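Local coordinates for protein negative regulator of ofd1 (Schizosaccharomyces pombe, PDB 3QTM) that is required for correct translation termination, directly inhibits Ofd1 and promotes stability of the transcription factor fragment Sre1N, probably by restraining Ofd1-accelerated degradation, at residues Y13-N18 / R57-I62; Q21-Y26 / E118-L123; F202-L207 / I265-S270; A235-L240 / P289-K294. All coordinates share one frame; numbering follows the deposited sequence.

Interaction 1 of 4, residues Y13-N18 / R57-I62. With SO4 (sulfate ion), chain C.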
loop_
_atom_site.group_PDB
_atom_site.type_symbol
_atom_site.label_atom_id
_atom_site.label_comp_id
_atom_site.label_asym_id
_atom_site.label_seq_id
_atom_site.Cartn_x
_atom_site.Cartn_y
_atom_site.Cartn_z
ATOM N N TYR A 13 -4.187 37.022 -1.172
ATOM C CA TYR A 13 -4.297 35.590 -1.477
ATOM C C TYR A 13 -3.256 35.227 -2.525
ATOM O O TYR A 13 -3.408 35.540 -3.706
ATOM C CB TYR A 13 -5.707 35.267 -1.980
ATOM C CG TYR A 13 -6.072 33.795 -2.104
ATOM C CD1 TYR A 13 -6.216 33.207 -3.354
ATOM C CD2 TYR A 13 -6.334 33.011 -0.975
ATOM C CE1 TYR A 13 -6.580 31.874 -3.491
ATOM C CE2 TYR A 13 -6.698 31.657 -1.101
ATOM C CZ TYR A 13 -6.820 31.102 -2.370
ATOM O OH TYR A 13 -7.182 29.782 -2.542
ATOM N N THR A 14 -2.193 34.577 -2.082
ATOM C CA THR A 14 -1.049 34.319 -2.945
ATOM C C THR A 14 -1.203 33.036 -3.759
ATOM O O THR A 14 -2.112 32.237 -3.525
ATOM C CB THR A 14 0.224 34.221 -2.112
ATOM O OG1 THR A 14 0.140 33.072 -1.265
ATOM C CG2 THR A 14 0.379 35.480 -1.239
ATOM N N GLU A 15 -0.317 32.855 -4.730
ATOM C CA GLU A 15 -0.285 31.617 -5.501
ATOM C C GLU A 15 -0.075 30.435 -4.550
ATOM O O GLU A 15 -0.640 29.356 -4.733
ATOM C CB GLU A 15 0.825 31.676 -6.554
ATOM C CG GLU A 15 0.924 30.442 -7.433
ATOM C CD GLU A 15 1.843 30.658 -8.629
ATOM O OE1 GLU A 15 3.017 30.209 -8.583
ATOM O OE2 GLU A 15 1.387 31.299 -9.605
ATOM N N GLU A 16 0.730 30.656 -3.518
ATOM C CA GLU A 16 0.967 29.625 -2.520
ATOM C C GLU A 16 -0.328 29.256 -1.800
ATOM O O GLU A 16 -0.598 28.071 -1.583
ATOM C CB GLU A 16 2.026 30.072 -1.505
ATOM C CG GLU A 16 2.388 28.993 -0.485
ATOM C CD GLU A 16 3.527 29.414 0.446
ATOM O OE1 GLU A 16 3.505 30.567 0.929
ATOM O OE2 GLU A 16 4.443 28.597 0.689
ATOM N N ASP A 17 -1.111 30.269 -1.418
ATOM C CA ASP A 17 -2.427 30.043 -0.802
ATOM C C ASP A 17 -3.351 29.241 -1.719
ATOM O O ASP A 17 -3.954 28.274 -1.291
ATOM C CB ASP A 17 -3.105 31.372 -0.454
ATOM C CG ASP A 17 -2.376 32.125 0.649
ATOM O OD1 ASP A 17 -1.845 31.462 1.572
ATOM O OD2 ASP A 17 -2.331 33.377 0.592
ATOM N N ASN A 18 -3.470 29.689 -2.964
ATOM C CA ASN A 18 -4.194 28.981 -4.013
ATOM C C ASN A 18 -3.867 27.492 -4.077
ATOM O O ASN A 18 -4.756 26.648 -4.202
ATOM C CB ASN A 18 -3.815 29.575 -5.358
ATOM C CG ASN A 18 -4.890 30.440 -5.937
ATOM O OD1 ASN A 18 -5.783 29.954 -6.638
ATOM N ND2 ASN A 18 -4.801 31.743 -5.682
ATOM N N ARG A 57 -4.565 29.037 -15.929
ATOM C CA ARG A 57 -5.004 30.145 -16.768
ATOM C C ARG A 57 -4.538 31.498 -16.234
ATOM O O ARG A 57 -4.233 32.395 -17.005
ATOM C CB ARG A 57 -6.530 30.165 -16.887
ATOM C CG ARG A 57 -7.095 29.131 -17.839
ATOM C CD ARG A 57 -8.528 29.484 -18.249
ATOM N NE ARG A 57 -9.414 29.584 -17.100
ATOM C CZ ARG A 57 -10.034 28.548 -16.536
ATOM N NH1 ARG A 57 -9.863 27.321 -17.014
ATOM N NH2 ARG A 57 -10.825 28.743 -15.487
ATOM N N ASN A 58 -4.485 31.636 -14.916
ATOM C CA ASN A 58 -4.267 32.936 -14.292
ATOM C C ASN A 58 -2.850 33.216 -13.789
ATOM O O ASN A 58 -2.551 34.340 -13.421
ATOM C CB ASN A 58 -5.234 33.125 -13.126
ATOM C CG ASN A 58 -6.689 33.095 -13.558
ATOM O OD1 ASN A 58 -7.553 32.669 -12.800
ATOM N ND2 ASN A 58 -6.964 33.547 -14.771
ATOM N N THR A 59 -1.985 32.213 -13.742
ATOM C CA THR A 59 -0.646 32.438 -13.208
ATOM C C THR A 59 0.187 33.242 -14.209
ATOM O O THR A 59 0.013 33.105 -15.418
ATOM C CB THR A 59 0.064 31.109 -12.856
ATOM O OG1 THR A 59 1.365 31.382 -12.314
ATOM C CG2 THR A 59 0.222 30.252 -14.093
ATOM N N GLU A 60 1.081 34.084 -13.700
ATOM C CA GLU A 60 1.982 34.862 -14.550
ATOM C C GLU A 60 2.961 33.983 -15.338
ATOM O O GLU A 60 3.284 34.284 -16.490
ATOM C CB GLU A 60 2.777 35.853 -13.704
ATOM C CG GLU A 60 2.030 37.126 -13.351
ATOM C CD GLU A 60 2.856 38.054 -12.473
ATOM O OE1 GLU A 60 2.881 37.848 -11.239
ATOM O OE2 GLU A 60 3.475 38.996 -13.017
ATOM N N ASP A 61 3.436 32.904 -14.713
ATOM C CA ASP A 61 4.427 32.015 -15.341
ATOM C C ASP A 61 4.215 30.554 -14.946
ATOM O O ASP A 61 4.539 30.154 -13.826
ATOM C CB ASP A 61 5.849 32.440 -14.952
ATOM C CG ASP A 61 6.914 31.753 -15.788
ATOM O OD1 ASP A 61 6.633 30.671 -16.361
ATOM O OD2 ASP A 61 8.036 32.300 -15.871
ATOM N N ILE A 62 3.685 29.753 -15.863
ATOM C CA ILE A 62 3.313 28.394 -15.494
ATOM C C ILE A 62 4.540 27.613 -15.059
ATOM O O ILE A 62 4.445 26.706 -14.239
ATOM C CB ILE A 62 2.560 27.642 -16.613
ATOM C CG1 ILE A 62 3.527 27.246 -17.728
ATOM C CG2 ILE A 62 1.381 28.479 -17.119
ATOM C CD1 ILE A 62 3.073 26.058 -18.540
HETATM S S SO4 C . -11.318 32.467 -14.869
HETATM O O1 SO4 C . -9.992 32.257 -15.463
HETATM O O2 SO4 C . -11.222 32.435 -13.408
HETATM O O3 SO4 C . -11.833 33.779 -15.259
HETATM O O4 SO4 C . -12.242 31.429 -15.333
HETATM O O HOH W 1 1.503 34.345 -10.794
#

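Interaction 2 of 4, residues Q21-Y26 / E118-L123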
loop_
_atom_site.group_PDB
_atom_site.type_symbol
_atom_site.label_atom_id
_atom_site.label_comp_id
_atom_site.label_asym_id
_atom_site.label_seq_id
_atom_site.Cartn_x
_atom_site.Cartn_y
_atom_site.Cartn_z
ATOM N N GLN A 21 -5.116 25.742 -1.124
ATOM C CA GLN A 21 -6.556 25.505 -1.190
ATOM C C GLN A 21 -6.861 24.347 -2.149
ATOM O O GLN A 21 -7.796 23.573 -1.944
ATOM C CB GLN A 21 -7.311 26.778 -1.588
ATOM C CG GLN A 21 -7.285 27.877 -0.510
ATOM C CD GLN A 21 -7.650 27.356 0.891
ATOM O OE1 GLN A 21 -8.611 26.599 1.066
ATOM N NE2 GLN A 21 -6.876 27.767 1.892
ATOM N N LEU A 22 -6.030 24.215 -3.177
ATOM C CA LEU A 22 -6.165 23.128 -4.126
ATOM C C LEU A 22 -6.017 21.783 -3.412
ATOM O O LEU A 22 -6.843 20.871 -3.594
ATOM C CB LEU A 22 -5.139 23.294 -5.252
ATOM C CG LEU A 22 -5.239 22.428 -6.499
ATOM C CD1 LEU A 22 -6.533 22.735 -7.264
ATOM C CD2 LEU A 22 -3.993 22.659 -7.366
ATOM N N TRP A 23 -4.989 21.671 -2.573
ATOM C CA TRP A 23 -4.790 20.467 -1.773
ATOM C C TRP A 23 -5.955 20.226 -0.826
ATOM O O TRP A 23 -6.339 19.079 -0.579
ATOM C CB TRP A 23 -3.468 20.527 -0.995
ATOM C CG TRP A 23 -2.336 19.965 -1.787
ATOM C CD1 TRP A 23 -1.392 20.664 -2.483
ATOM C CD2 TRP A 23 -2.062 18.571 -2.020
ATOM N NE1 TRP A 23 -0.533 19.791 -3.119
ATOM C CE2 TRP A 23 -0.920 18.503 -2.848
ATOM C CE3 TRP A 23 -2.660 17.378 -1.593
ATOM C CZ2 TRP A 23 -0.365 17.291 -3.259
ATOM C CZ3 TRP A 23 -2.106 16.170 -2.001
ATOM C CH2 TRP A 23 -0.969 16.139 -2.830
ATOM N N GLY A 24 -6.511 21.314 -0.299
ATOM C CA GLY A 24 -7.622 21.236 0.630
ATOM C C GLY A 24 -8.843 20.563 0.015
ATOM O O GLY A 24 -9.478 19.736 0.656
ATOM N N LEU A 25 -9.153 20.923 -1.227
ATOM C CA LEU A 25 -10.239 20.300 -1.987
ATOM C C LEU A 25 -10.006 18.808 -2.181
ATOM O O LEU A 25 -10.922 17.998 -1.977
ATOM C CB LEU A 25 -10.396 20.968 -3.351
ATOM C CG LEU A 25 -10.989 22.381 -3.340
ATOM C CD1 LEU A 25 -10.902 23.024 -4.726
ATOM C CD2 LEU A 25 -12.451 22.356 -2.828
ATOM N N TYR A 26 -8.786 18.448 -2.577
ATOM C CA TYR A 26 -8.436 17.043 -2.744
ATOM C C TYR A 26 -8.579 16.278 -1.423
ATOM O O TYR A 26 -9.114 15.173 -1.397
ATOM C CB TYR A 26 -7.013 16.869 -3.293
ATOM C CG TYR A 26 -6.644 15.403 -3.406
ATOM C CD1 TYR A 26 -7.174 14.604 -4.415
ATOM C CD2 TYR A 26 -5.819 14.807 -2.472
ATOM C CE1 TYR A 26 -6.857 13.246 -4.504
ATOM C CE2 TYR A 26 -5.505 13.471 -2.547
ATOM C CZ TYR A 26 -6.017 12.692 -3.565
ATOM O OH TYR A 26 -5.680 11.352 -3.619
ATOM N N GLU A 118 9.745 17.961 -3.384
ATOM C CA GLU A 118 9.350 16.911 -4.331
ATOM C C GLU A 118 8.591 15.711 -3.724
ATOM O O GLU A 118 8.169 14.808 -4.448
ATOM C CB GLU A 118 10.593 16.412 -5.075
ATOM C CG GLU A 118 11.620 15.766 -4.173
ATOM C CD GLU A 118 12.995 15.618 -4.831
ATOM O OE1 GLU A 118 13.267 16.294 -5.855
ATOM O OE2 GLU A 118 13.813 14.825 -4.308
ATOM N N SER A 119 8.433 15.694 -2.404
ATOM C CA SER A 119 7.804 14.569 -1.719
ATOM C C SER A 119 6.398 14.233 -2.237
ATOM O O SER A 119 6.111 13.085 -2.569
ATOM C CB SER A 119 7.760 14.837 -0.211
ATOM O OG SER A 119 9.077 14.894 0.312
ATOM N N ARG A 120 5.533 15.236 -2.308
ATOM C CA ARG A 120 4.163 15.002 -2.741
ATOM C C ARG A 120 4.137 14.567 -4.202
ATOM O O ARG A 120 3.328 13.746 -4.585
ATOM C CB ARG A 120 3.280 16.236 -2.505
ATOM C CG ARG A 120 2.915 16.456 -1.041
ATOM C CD ARG A 120 2.314 17.844 -0.778
ATOM N NE ARG A 120 2.203 18.069 0.660
ATOM C CZ ARG A 120 1.084 17.919 1.366
ATOM N NH1 ARG A 120 -0.055 17.577 0.771
ATOM N NH2 ARG A 120 1.104 18.119 2.678
ATOM N N LEU A 121 5.050 15.101 -5.005
ATOM C CA LEU A 121 5.109 14.734 -6.410
ATOM C C LEU A 121 5.566 13.289 -6.555
ATOM O O LEU A 121 5.008 12.535 -7.361
ATOM C CB LEU A 121 6.043 15.666 -7.197
ATOM C CG LEU A 121 5.918 15.480 -8.717
ATOM C CD1 LEU A 121 4.546 16.017 -9.208
ATOM C CD2 LEU A 121 7.082 16.110 -9.490
ATOM N N PHE A 122 6.566 12.909 -5.761
ATOM C CA PHE A 122 7.103 11.553 -5.819
ATOM C C PHE A 122 6.020 10.554 -5.448
ATOM O O PHE A 122 5.923 9.485 -6.053
ATOM C CB PHE A 122 8.330 11.398 -4.914
ATOM C CG PHE A 122 9.611 11.933 -5.524
ATOM C CD1 PHE A 122 9.573 12.755 -6.644
ATOM C CD2 PHE A 122 10.842 11.642 -4.953
ATOM C CE1 PHE A 122 10.738 13.250 -7.202
ATOM C CE2 PHE A 122 12.020 12.140 -5.494
ATOM C CZ PHE A 122 11.969 12.945 -6.626
ATOM N N LEU A 123 5.191 10.920 -4.474
ATOM C CA LEU A 123 4.115 10.043 -4.035
ATOM C C LEU A 123 3.058 9.915 -5.132
ATOM O O LEU A 123 2.601 8.810 -5.418
ATOM C CB LEU A 123 3.496 10.519 -2.710
ATOM C CG LEU A 123 2.289 9.753 -2.130
ATOM C CD1 LEU A 123 2.636 8.310 -1.764
ATOM C CD2 LEU A 123 1.705 10.471 -0.909
#

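Interaction 3 of 4, residues F202-L207 / I265-S270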
loop_
_atom_site.group_PDB
_atom_site.type_symbol
_atom_site.label_atom_id
_atom_site.label_comp_id
_atom_site.label_asym_id
_atom_site.label_seq_id
_atom_site.Cartn_x
_atom_site.Cartn_y
_atom_site.Cartn_z
ATOM N N PHE A 202 13.099 -12.159 -9.537
ATOM C CA PHE A 202 13.963 -11.222 -8.836
ATOM C C PHE A 202 14.911 -11.932 -7.892
ATOM O O PHE A 202 14.607 -13.004 -7.366
ATOM C CB PHE A 202 13.132 -10.199 -8.056
ATOM C CG PHE A 202 12.146 -9.449 -8.901
ATOM C CD1 PHE A 202 12.552 -8.366 -9.669
ATOM C CD2 PHE A 202 10.807 -9.821 -8.923
ATOM C CE1 PHE A 202 11.643 -7.667 -10.445
ATOM C CE2 PHE A 202 9.892 -9.132 -9.694
ATOM C CZ PHE A 202 10.310 -8.052 -10.458
ATOM N N SER A 203 16.066 -11.321 -7.675
ATOM C CA SER A 203 17.008 -11.843 -6.711
ATOM C C SER A 203 16.486 -11.602 -5.304
ATOM O O SER A 203 15.618 -10.752 -5.075
ATOM C CB SER A 203 18.369 -11.170 -6.877
ATOM O OG SER A 203 18.280 -9.777 -6.649
ATOM N N GLU A 204 17.028 -12.347 -4.356
ATOM C CA GLU A 204 16.651 -12.167 -2.973
ATOM C C GLU A 204 16.995 -10.746 -2.514
ATOM O O GLU A 204 16.245 -10.132 -1.759
ATOM C CB GLU A 204 17.351 -13.200 -2.104
ATOM C CG GLU A 204 17.139 -12.995 -0.619
ATOM C CD GLU A 204 17.955 -13.968 0.206
ATOM O OE1 GLU A 204 18.948 -14.509 -0.332
ATOM O OE2 GLU A 204 17.606 -14.190 1.383
ATOM N N ALA A 205 18.121 -10.222 -2.984
ATOM C CA ALA A 205 18.564 -8.909 -2.540
ATOM C C ALA A 205 17.604 -7.831 -3.030
ATOM O O ALA A 205 17.313 -6.874 -2.317
ATOM C CB ALA A 205 19.982 -8.625 -3.019
ATOM N N PHE A 206 17.119 -7.993 -4.253
ATOM C CA PHE A 206 16.139 -7.070 -4.805
ATOM C C PHE A 206 14.877 -7.053 -3.931
ATOM O O PHE A 206 14.420 -5.989 -3.502
ATOM C CB PHE A 206 15.794 -7.460 -6.247
ATOM C CG PHE A 206 14.788 -6.555 -6.895
ATOM C CD1 PHE A 206 15.183 -5.364 -7.482
ATOM C CD2 PHE A 206 13.440 -6.888 -6.905
ATOM C CE1 PHE A 206 14.247 -4.521 -8.079
ATOM C CE2 PHE A 206 12.505 -6.056 -7.493
ATOM C CZ PHE A 206 12.909 -4.870 -8.085
ATOM N N LEU A 207 14.333 -8.240 -3.669
ATOM C CA LEU A 207 13.125 -8.397 -2.864
ATOM C C LEU A 207 13.287 -7.808 -1.476
ATOM O O LEU A 207 12.423 -7.077 -1.009
ATOM C CB LEU A 207 12.752 -9.866 -2.759
ATOM C CG LEU A 207 12.179 -10.464 -4.036
ATOM C CD1 LEU A 207 12.154 -11.986 -3.952
ATOM C CD2 LEU A 207 10.787 -9.912 -4.292
ATOM N N ILE A 265 15.758 -21.610 6.913
ATOM C CA ILE A 265 15.040 -21.695 8.174
ATOM C C ILE A 265 15.301 -20.485 9.065
ATOM O O ILE A 265 14.379 -19.944 9.673
ATOM C CB ILE A 265 15.387 -22.985 8.937
ATOM C CG1 ILE A 265 14.896 -24.204 8.147
ATOM C CG2 ILE A 265 14.778 -22.948 10.329
ATOM C CD1 ILE A 265 15.057 -25.520 8.875
ATOM N N ASN A 266 16.555 -20.060 9.141
ATOM C CA ASN A 266 16.903 -18.914 9.963
ATOM C C ASN A 266 16.242 -17.636 9.461
ATOM O O ASN A 266 15.796 -16.814 10.252
ATOM C CB ASN A 266 18.418 -18.731 10.033
ATOM C CG ASN A 266 19.111 -19.876 10.760
ATOM O OD1 ASN A 266 18.457 -20.763 11.324
ATOM N ND2 ASN A 266 20.442 -19.864 10.748
ATOM N N LYS A 267 16.184 -17.471 8.143
ATOM C CA LYS A 267 15.593 -16.274 7.561
ATOM C C LYS A 267 14.075 -16.282 7.711
ATOM O O LYS A 267 13.480 -15.265 8.053
ATOM C CB LYS A 267 15.994 -16.120 6.095
ATOM C CG LYS A 267 17.438 -15.689 5.913
ATOM C CD LYS A 267 17.906 -15.846 4.475
ATOM C CE LYS A 267 19.285 -15.218 4.280
ATOM N NZ LYS A 267 19.824 -15.451 2.909
ATOM N N ALA A 268 13.456 -17.431 7.464
ATOM C CA ALA A 268 12.013 -17.564 7.621
ATOM C C ALA A 268 11.618 -17.265 9.059
ATOM O O ALA A 268 10.605 -16.623 9.305
ATOM C CB ALA A 268 11.554 -18.956 7.228
ATOM N N SER A 269 12.438 -17.723 10.003
ATOM C CA SER A 269 12.158 -17.542 11.423
ATOM C C SER A 269 12.282 -16.092 11.867
ATOM O O SER A 269 11.545 -15.643 12.743
ATOM C CB SER A 269 13.074 -18.429 12.273
ATOM O OG SER A 269 12.859 -19.797 11.971
ATOM N N SER A 270 13.222 -15.360 11.282
ATOM C CA SER A 270 13.336 -13.939 11.585
ATOM C C SER A 270 12.075 -13.201 11.165
ATOM O O SER A 270 11.577 -12.325 11.879
ATOM C CB SER A 270 14.541 -13.321 10.886
ATOM O OG SER A 270 15.568 -13.067 11.813
#

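Interaction 4 of 4, residues A235-L240 / P289-K294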
loop_
_atom_site.group_PDB
_atom_site.type_symbol
_atom_site.label_atom_id
_atom_site.label_comp_id
_atom_site.label_asym_id
_atom_site.label_seq_id
_atom_site.Cartn_x
_atom_site.Cartn_y
_atom_site.Cartn_z
ATOM N N ALA A 235 -2.024 0.627 8.716
ATOM C CA ALA A 235 -0.590 0.578 8.409
ATOM C C ALA A 235 0.099 -0.680 8.972
ATOM O O ALA A 235 0.856 -1.353 8.269
ATOM C CB ALA A 235 0.101 1.846 8.945
ATOM N N GLN A 236 -0.159 -0.982 10.241
ATOM C CA GLN A 236 0.476 -2.125 10.894
ATOM C C GLN A 236 -0.011 -3.441 10.293
ATOM O O GLN A 236 0.769 -4.377 10.142
ATOM C CB GLN A 236 0.254 -2.100 12.410
ATOM C CG GLN A 236 0.964 -0.965 13.144
ATOM C CD GLN A 236 2.490 -1.109 13.159
ATOM O OE1 GLN A 236 3.053 -2.086 12.654
ATOM N NE2 GLN A 236 3.160 -0.126 13.739
ATOM N N GLU A 237 -1.292 -3.508 9.929
ATOM C CA GLU A 237 -1.816 -4.670 9.206
ATOM C C GLU A 237 -1.089 -4.901 7.876
ATOM O O GLU A 237 -0.829 -6.051 7.491
ATOM C CB GLU A 237 -3.320 -4.535 8.951
ATOM C CG GLU A 237 -4.180 -4.508 10.208
ATOM C CD GLU A 237 -4.583 -5.893 10.672
ATOM O OE1 GLU A 237 -3.799 -6.845 10.458
ATOM O OE2 GLU A 237 -5.688 -6.036 11.246
ATOM N N ALA A 238 -0.771 -3.818 7.167
ATOM C CA ALA A 238 -0.046 -3.945 5.903
ATOM C C ALA A 238 1.397 -4.390 6.171
ATOM O O ALA A 238 1.981 -5.158 5.406
ATOM C CB ALA A 238 -0.064 -2.631 5.120
ATOM N N VAL A 239 1.980 -3.895 7.254
ATOM C CA VAL A 239 3.313 -4.352 7.640
ATOM C C VAL A 239 3.289 -5.832 8.053
ATOM O O VAL A 239 4.107 -6.618 7.596
ATOM C CB VAL A 239 3.904 -3.493 8.757
ATOM C CG1 VAL A 239 5.209 -4.106 9.263
ATOM C CG2 VAL A 239 4.110 -2.071 8.252
ATOM N N LEU A 240 2.336 -6.213 8.898
ATOM C CA LEU A 240 2.197 -7.615 9.266
ATOM C C LEU A 240 2.091 -8.511 8.018
ATOM O O LEU A 240 2.753 -9.553 7.931
ATOM C CB LEU A 240 0.990 -7.819 10.184
ATOM C CG LEU A 240 0.685 -9.268 10.573
ATOM C CD1 LEU A 240 1.880 -9.894 11.275
ATOM C CD2 LEU A 240 -0.545 -9.334 11.455
ATOM N N PRO A 289 -10.423 -10.698 20.686
ATOM C CA PRO A 289 -10.062 -12.101 20.931
ATOM C C PRO A 289 -9.793 -12.876 19.654
ATOM O O PRO A 289 -8.975 -13.790 19.671
ATOM C CB PRO A 289 -11.298 -12.682 21.637
ATOM C CG PRO A 289 -12.118 -11.510 22.058
ATOM C CD PRO A 289 -11.801 -10.395 21.108
ATOM N N GLU A 290 -10.469 -12.534 18.564
ATOM C CA GLU A 290 -10.295 -13.299 17.332
ATOM C C GLU A 290 -8.883 -13.120 16.746
ATOM O O GLU A 290 -8.410 -13.954 15.976
ATOM C CB GLU A 290 -11.382 -12.965 16.302
ATOM C CG GLU A 290 -11.111 -11.725 15.453
ATOM C CD GLU A 290 -11.298 -10.415 16.216
ATOM O OE1 GLU A 290 -11.845 -10.435 17.344
ATOM O OE2 GLU A 290 -10.903 -9.352 15.680
ATOM N N ARG A 291 -8.213 -12.041 17.130
ATOM C CA ARG A 291 -6.846 -11.814 16.681
ATOM C C ARG A 291 -5.899 -12.919 17.159
ATOM O O ARG A 291 -4.906 -13.227 16.497
ATOM C CB ARG A 291 -6.355 -10.441 17.138
ATOM C CG ARG A 291 -7.079 -9.276 16.444
ATOM C CD ARG A 291 -6.342 -7.959 16.671
ATOM N NE ARG A 291 -7.052 -6.832 16.080
ATOM C CZ ARG A 291 -7.082 -6.560 14.776
ATOM N NH1 ARG A 291 -6.443 -7.344 13.906
ATOM N NH2 ARG A 291 -7.758 -5.502 14.342
ATOM N N LEU A 292 -6.222 -13.527 18.299
ATOM C CA LEU A 292 -5.368 -14.577 18.864
ATOM C C LEU A 292 -5.157 -15.735 17.883
ATOM O O LEU A 292 -4.113 -16.380 17.901
ATOM C CB LEU A 292 -5.916 -15.059 20.211
ATOM C CG LEU A 292 -5.815 -14.012 21.330
ATOM C CD1 LEU A 292 -6.821 -14.267 22.433
ATOM C CD2 LEU A 292 -4.392 -13.932 21.886
ATOM N N LEU A 293 -6.127 -15.975 17.005
ATOM C CA LEU A 293 -5.959 -17.012 15.986
ATOM C C LEU A 293 -4.844 -16.679 14.990
ATOM O O LEU A 293 -4.161 -17.571 14.514
ATOM C CB LEU A 293 -7.266 -17.270 15.238
ATOM C CG LEU A 293 -8.450 -17.676 16.117
ATOM C CD1 LEU A 293 -9.691 -17.930 15.247
ATOM C CD2 LEU A 293 -8.093 -18.903 16.973
ATOM N N LYS A 294 -4.670 -15.398 14.672
ATOM C CA LYS A 294 -3.565 -14.969 13.816
ATOM C C LYS A 294 -2.214 -15.221 14.490
ATOM O O LYS A 294 -1.252 -15.655 13.849
ATOM C CB LYS A 294 -3.701 -13.489 13.447
ATOM C CG LYS A 294 -2.544 -12.956 12.610
ATOM C CD LYS A 294 -2.291 -13.853 11.405
ATOM C CE LYS A 294 -1.345 -13.208 10.407
ATOM N NZ LYS A 294 -1.957 -11.989 9.823
HETATM O O HOH W 2 -7.884 -4.522 11.472
#

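Interaction 1 of 4, residues Y13-N18 / R57-I62
E15 and T59 touch through one oxygen each: T59 OG1 donates to E15 OE2 at 2.7 Å. The hydroxyl meets that oxygen on the syn side of the carboxylate, 23° out of its plane. E15 runs extended, CG anti to the backbone N (chi1 -179°), which carries the acid away from helix 15-34 and across to the turn that follows helix 38-58. A water bridges the same E15 OE2, to which it donates, and E60 N, which donates to it at 2.9 Å. The fold element on one side is a helix start: T14 and D17 form a capping box, with D17 N giving to T14 OG1 at 3.1 Å and T14 N to D17 OD2 at 2.9 Å. On the other side, T59 is where the chain leaves helix 38-58. The last turn of that helix holds a sulfate, probably from the crystallisation liquor: R57 NE donates to its O1 at 3.2 Å and R57 NH2 to its O4 at 3.0 Å, with R54 as a further donor.

Interaction 2 of 4, residues Q21-Y26 / E118-L123
R120 lies over one face of the W23 indole, and the geometry is that of a cation-pi contact: R120 CZ stands 4.6 Å from the centroid of the six-membered ring of W23, only 8° off the ring normal. The guanidinium is not laid flat on the indole. Its plane is turned 75° from that of the ring, so an edge is presented to the face, led by R120 NH1, which comes to 3.5 Å from W23 CE3. The aliphatic part of the arginine adds to the cover, with R120 CD 3.7 Å from W23 CZ2 and R120 CB 3.9 Å from the same carbon. This double use of the side chain follows from its extended run between CG and NE, which brings CD over the CZ2 corner of the same face before the charged end arrives over the six-membered ring.

Further out, both polar ends have partners that help fix them. R120 NH2 forms a salt bridge with D178, and W23 NE1 donates to the backbone oxygen of D68, at the start of helix 67-82, whose A72 also touches the indole. L22, on the same turn as W23, packs on helix 38-58 through T48, E51 and A52. The contact thus joins helix 15-34 to the first turn of helix 119-142, a bridge between non-consecutive helices within an all-helical fold of the tetratricopeptide-repeat clan.

Interaction 3 of 4, residues F202-L207 / I265-S270
A salt bridge between two helices of the C-terminal region of Nro1, assigned by sequence to the tetratricopeptide-repeat clan, connects the first turn of helix 204-209 to helix 262-285. Its partners are E204 and K267, whose side chains reach out from opposite directions. K267 NZ donates to E204 OE2 at 3.0 Å, meeting this oxygen on the syn side and 16° out of the carboxylate plane; a second, weak bond runs from K267 NZ to E204 OE1 at 3.5 Å. The ammonium therefore sits unevenly against the acid and favours OE2. Both chains must be stretched to span the gap, for the CA atoms of E204 and K267 are 11.4 Å apart. In K267 every torsion beyond chi1 is near 180°, while E204 has its CG anti to the backbone N (chi1 174°).

At the base of the acid's helix, S203 is the N-cap, with F206 N donating to S203 OG at 3.2 Å. Each charged end has a second partner: Y250 OH is hydrogen-bonded to E204 OE2, and D263 forms another salt bridge with K267 NZ. Y250 belongs to helix 229-254, whose side chains also touch L207, K267 and A268, so the ion pair passes beside that helix, while A268 and S269 turn to I305 of helix 292-305.

Interaction 4 of 4, residues A235-L240 / P289-K294
Two side-chain contacts, one ionic, the other a leucine methyl against a lysine ammonium, span the gap between helix 229-254 and segment 289-294, which leads into helix 292-305, in a partly buried position. The ionic one is a salt bridge in which R291 NH1 donates to E237 OE2 at 3.1 Å, with an N-H...acceptor angle of 149°. The approach is skewed on both sides: NH1 comes from above the carboxylate plane, 36° out of it, and OE2 is itself tilted 21° from the guanidinium plane. E237 reaches the arginine because its chain bends at chi2. A water completes a small ring, donating to E237 OE2 at 2.7 Å and accepting from R291 NH2 at 3.0 Å. The same R291 NH2 forms a salt bridge with D286.

These helices flank helix 262-285, and the whole belongs to an all-helical region of the tetratricopeptide-repeat clan; I282 of that middle helix touches Q236, L240 and R291. One turn along from E237, L240 and K294 reach toward each other tip to tip, L240 CD2 lying 3.4 Å from K294 NZ. K294 is bent at chi2 and chi4, and its ammonium remains 5.5 Å from E237 OE1, too far for direct contact but near enough that opposite charges would probably attract.

Overall arrangement
From the N terminus, interaction 1 closes the shortest span, from the start of helix 15-34 to the end of helix 38-58. Interaction 2 leaves the same first helix a little further on and closes a longer loop at helix 119-142, so the two cross along the chain; their centres lie 15 Å apart. Both are complete before interaction 3 opens at helix 204-209. Interaction 3 ends on helix 262-285, and interaction 4, from helix 229-254 to helix 292-305, crosses it, their centres 22 Å apart. The first pair ties together the N-terminal helices, the second the C-terminal ones, on opposite sides of the chain's centre.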